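Local coordinates for putative PII-like nitrogen regulatory protein (Shewanella baltica, PDB 3CE8) that is of unknown function but, as a trimeric PII-like protein of the DUF3240 family, may take part in nitrogen regulation, at residues Asn32-Asp37 / Lys102-Arg107. Residues are numbered along the deposited sequence; the frame is centred on the assembly and turned at random.
Sequences NDIKDD and KHNPCR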
ATOM      1  N   ASN A  32       2.610   5.380  17.476  1.00 27.41           N
ATOM      2  CA  ASN A  32       2.512   4.103  18.205  1.00 28.70           C
ATOM      3  C   ASN A  32       1.710   4.148  19.495  1.00 28.33           C
ATOM      4  O   ASN A  32       1.143   3.141  19.903  1.00 28.66           O
ATOM      5  CB  ASN A  32       3.897   3.470  18.447  1.00 29.81           C
ATOM      6  CG  ASN A  32       4.497   2.863  17.160  1.00 34.49           C
ATOM      7  OD1 ASN A  32       3.773   2.436  16.248  1.00 39.27           O
ATOM      8  ND2 ASN A  32       5.823   2.805  17.099  1.00 40.13           N
ATOM      9  N   ASP A  33       1.609   5.327  20.089  1.00 27.64           N
ATOM     10  CA  ASP A  33       0.896   5.480  21.372  1.00 27.42           C
ATOM     11  C   ASP A  33      -0.646   5.471  21.271  1.00 26.54           C
ATOM     12  O   ASP A  33      -1.336   5.022  22.197  1.00 26.50           O
ATOM     13  CB  ASP A  33       1.422   6.681  22.186  1.00 27.76           C
ATOM     14  CG  ASP A  33       1.300   8.001  21.456  1.00 30.55           C
ATOM     15  OD1 ASP A  33       0.596   8.056  20.422  1.00 37.11           O
ATOM     16  OD2 ASP A  33       1.910   8.987  21.926  1.00 31.60           O
ATOM     17  N   ILE A  34      -1.182   5.922  20.144  1.00 25.17           N
ATOM     18  CA  ILE A  34      -2.659   5.962  19.968  1.00 24.05           C
ATOM     19  C   ILE A  34      -3.123   4.770  19.156  1.00 23.25           C
ATOM     20  O   ILE A  34      -4.277   4.684  18.746  1.00 22.99           O
ATOM     21  CB  ILE A  34      -3.208   7.261  19.305  1.00 23.67           C
ATOM     22  CG1 ILE A  34      -2.573   7.476  17.925  1.00 24.42           C
ATOM     23  CG2 ILE A  34      -3.023   8.442  20.214  1.00 22.44           C
ATOM     24  CD1 ILE A  34      -3.240   8.562  17.072  1.00 23.67           C
ATOM     25  N   LYS A  35      -2.197   3.844  18.970  1.00 23.76           N
ATOM     26  CA  LYS A  35      -2.418   2.618  18.175  1.00 24.92           C
ATOM     27  C   LYS A  35      -3.613   1.790  18.678  1.00 24.97           C
ATOM     28  O   LYS A  35      -4.506   1.392  17.913  1.00 24.29           O
ATOM     29  CB  LYS A  35      -1.120   1.769  18.149  1.00 26.32           C
ATOM     30  CG  LYS A  35      -1.254   0.344  17.571  1.00 30.48           C
ATOM     31  CD  LYS A  35       0.108  -0.305  17.169  1.00 33.16           C
ATOM     32  CE  LYS A  35       1.015  -0.660  18.350  1.00 34.65           C
ATOM     33  NZ  LYS A  35       2.341  -1.198  17.895  1.00 33.88           N
ATOM     34  N   ASP A  36      -3.642   1.596  19.986  1.00 25.20           N
ATOM     35  CA  ASP A  36      -4.675   0.772  20.622  1.00 26.26           C
ATOM     36  C   ASP A  36      -6.007   1.488  20.600  1.00 26.09           C
ATOM     37  O   ASP A  36      -7.061   0.879  20.433  1.00 26.81           O
ATOM     38  CB  ASP A  36      -4.330   0.447  22.078  1.00 27.09           C
ATOM     39  CG  ASP A  36      -3.038  -0.350  22.227  1.00 32.70           C
ATOM     40  OD1 ASP A  36      -2.167  -0.230  21.340  1.00 35.92           O
ATOM     41  OD2 ASP A  36      -2.886  -1.072  23.254  1.00 43.78           O
ATOM     42  N   ASP A  37      -5.932   2.799  20.755  1.00 25.15           N
ATOM     43  CA  ASP A  37      -7.128   3.648  20.809  1.00 23.97           C
ATOM     44  C   ASP A  37      -7.776   3.631  19.435  1.00 23.15           C
ATOM     45  O   ASP A  37      -9.000   3.666  19.297  1.00 23.49           O
ATOM     46  CB  ASP A  37      -6.773   5.076  21.227  1.00 24.14           C
ATOM     47  CG  ASP A  37      -6.189   5.142  22.629  1.00 25.98           C
ATOM     48  OD1 ASP A  37      -6.835   4.635  23.565  1.00 33.70           O
ATOM     49  OD2 ASP A  37      -5.079   5.686  22.798  1.00 28.21           O
ATOM     50  N   LYS A 102      -7.136  13.500  18.803  1.00 23.56           N
ATOM     51  CA  LYS A 102      -7.372  14.828  19.415  1.00 23.56           C
ATOM     52  C   LYS A 102      -6.026  15.490  19.654  1.00 23.69           C
ATOM     53  O   LYS A 102      -5.810  16.642  19.282  1.00 23.86           O
ATOM     54  CB  LYS A 102      -8.189  14.722  20.750  1.00 22.93           C
ATOM     55  CG  LYS A 102      -8.774  16.025  21.345  1.00 20.35           C
ATOM     56  CD  LYS A 102      -9.542  15.771  22.714  1.00 16.75           C
ATOM     57  N   HIS A 103      -5.099  14.715  20.203  1.00 23.82           N
ATOM     58  CA  HIS A 103      -3.830  15.280  20.642  1.00 25.25           C
ATOM     59  C   HIS A 103      -2.600  14.739  19.918  1.00 24.65           C
ATOM     60  O   HIS A 103      -1.470  15.156  20.213  1.00 25.14           O
ATOM     61  CB  HIS A 103      -3.672  15.087  22.171  1.00 26.94           C
ATOM     62  CG  HIS A 103      -4.718  15.781  23.006  1.00 30.83           C
ATOM     63  ND1 HIS A 103      -4.600  17.096  23.413  1.00 32.46           N
ATOM     64  CD2 HIS A 103      -5.877  15.324  23.545  1.00 33.84           C
ATOM     65  CE1 HIS A 103      -5.652  17.424  24.144  1.00 33.47           C
ATOM     66  NE2 HIS A 103      -6.442  16.367  24.239  1.00 34.85           N
ATOM     67  N   ASN A 104      -2.832  13.814  18.986  1.00 23.52           N
ATOM     68  CA  ASN A 104      -1.768  13.167  18.189  1.00 21.85           C
ATOM     69  C   ASN A 104      -2.090  13.157  16.717  1.00 20.41           C
ATOM     70  O   ASN A 104      -2.639  12.190  16.232  1.00 19.79           O
ATOM     71  CB  ASN A 104      -1.584  11.706  18.584  1.00 22.23           C
ATOM     72  CG  ASN A 104      -1.149  11.540  19.993  1.00 25.91           C
ATOM     73  OD1 ASN A 104      -1.945  11.707  20.924  1.00 27.27           O
ATOM     74  ND2 ASN A 104       0.114  11.161  20.176  1.00 29.31           N
ATOM     75  N   PRO A 105      -1.730  14.216  16.001  1.00 19.80           N
ATOM     76  CA  PRO A 105      -2.067  14.250  14.596  1.00 19.43           C
ATOM     77  C   PRO A 105      -1.553  13.088  13.804  1.00 19.83           C
ATOM     78  O   PRO A 105      -0.457  12.593  14.028  1.00 19.51           O
ATOM     79  CB  PRO A 105      -1.464  15.557  14.115  1.00 20.61           C
ATOM     80  CG  PRO A 105      -1.443  16.442  15.379  1.00 21.21           C
ATOM     81  CD  PRO A 105      -1.194  15.498  16.502  1.00 19.87           C
ATOM     82  N   CYS A 106      -2.418  12.660  12.900  1.00 21.20           N
ATOM     83  CA  CYS A 106      -2.165  11.536  12.004  1.00 23.97           C
ATOM     84  C   CYS A 106      -2.391  11.825  10.548  1.00 23.27           C
ATOM     85  O   CYS A 106      -3.453  12.261  10.140  1.00 24.98           O
ATOM     86  CB  CYS A 106      -3.022  10.338  12.399  1.00 23.61           C
ATOM     87  SG  CYS A 106      -2.451   9.767  14.029  1.00 40.87           S
ATOM     88  N   ARG A 107      -1.364  11.571   9.763  1.00 22.26           N
ATOM     89  CA  ARG A 107      -1.494  11.720   8.327  1.00 21.58           C
ATOM     90  C   ARG A 107      -2.396  10.655   7.785  1.00 19.88           C
ATOM     91  O   ARG A 107      -2.458   9.546   8.300  1.00 18.89           O
ATOM     92  CB  ARG A 107      -0.163  11.676   7.597  1.00 22.64           C
ATOM     93  CG  ARG A 107       0.374  13.060   7.349  1.00 33.37           C
ATOM     94  CD  ARG A 107       1.421  13.050   6.235  1.00 48.23           C
ATOM     95  NE  ARG A 107       1.310  14.241   5.399  1.00 55.08           N
ATOM     96  CZ  ARG A 107       0.478  14.314   4.360  1.00 59.99           C
ATOM     97  NH1 ARG A 107      -0.305  13.263   4.057  1.00 54.74           N
ATOM     98  NH2 ARG A 107       0.421  15.437   3.642  1.00 59.42           N
TER
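Ile34 points its side chain at the loop that leads into strand 106-112, and its two branches find different partners there. CD1, at the end of the longer branch, meets SG of Cys106 at 3.4 Å, a close apolar contact between two buried residues. The shorter branch lies against the side-chain amide of Asn104, with CG2 3.6 Å from Asn104 CG and 3.5 Å from Asn104 OD1. With CG1 set between the backbone N and the carbonyl carbon (chi1 58°), CD1 reaches the sulfur while CG2 stays beside the amide. Cys101 touches both Ile34 and Cys106, and Leu28 and Ala30 of strand 23-31 back the cysteine, so this inner part is closely filled.

The outer edge is looser. Asp33, exposed to solvent, approaches Asn104 from the opposite direction, its carboxylate plane turned 88° from that of the amide. Asn104 ND2 gives Asp33 OD2 a weak hydrogen bond, 3.3 Å long and bent to 127°. Replacing Asn104 by an alanine would probably leave the Asp33 carboxylate without this amide donor and take away the amide that packs on Ile34 CG2.

In the fold, the contact ties the residues just before helix 35-42, where Ile34 is the N-cap residue, to the start of an edge strand of the chain's antiparallel sheet. Cys106 and Arg107 pair with a strand of the second subunit, which carries the sheet across the interface. The chemistry suggests that packing of Ile34 against Asn104 and Cys106 does most of the joining, while the long, bent bond to Asp33 probably contributes less.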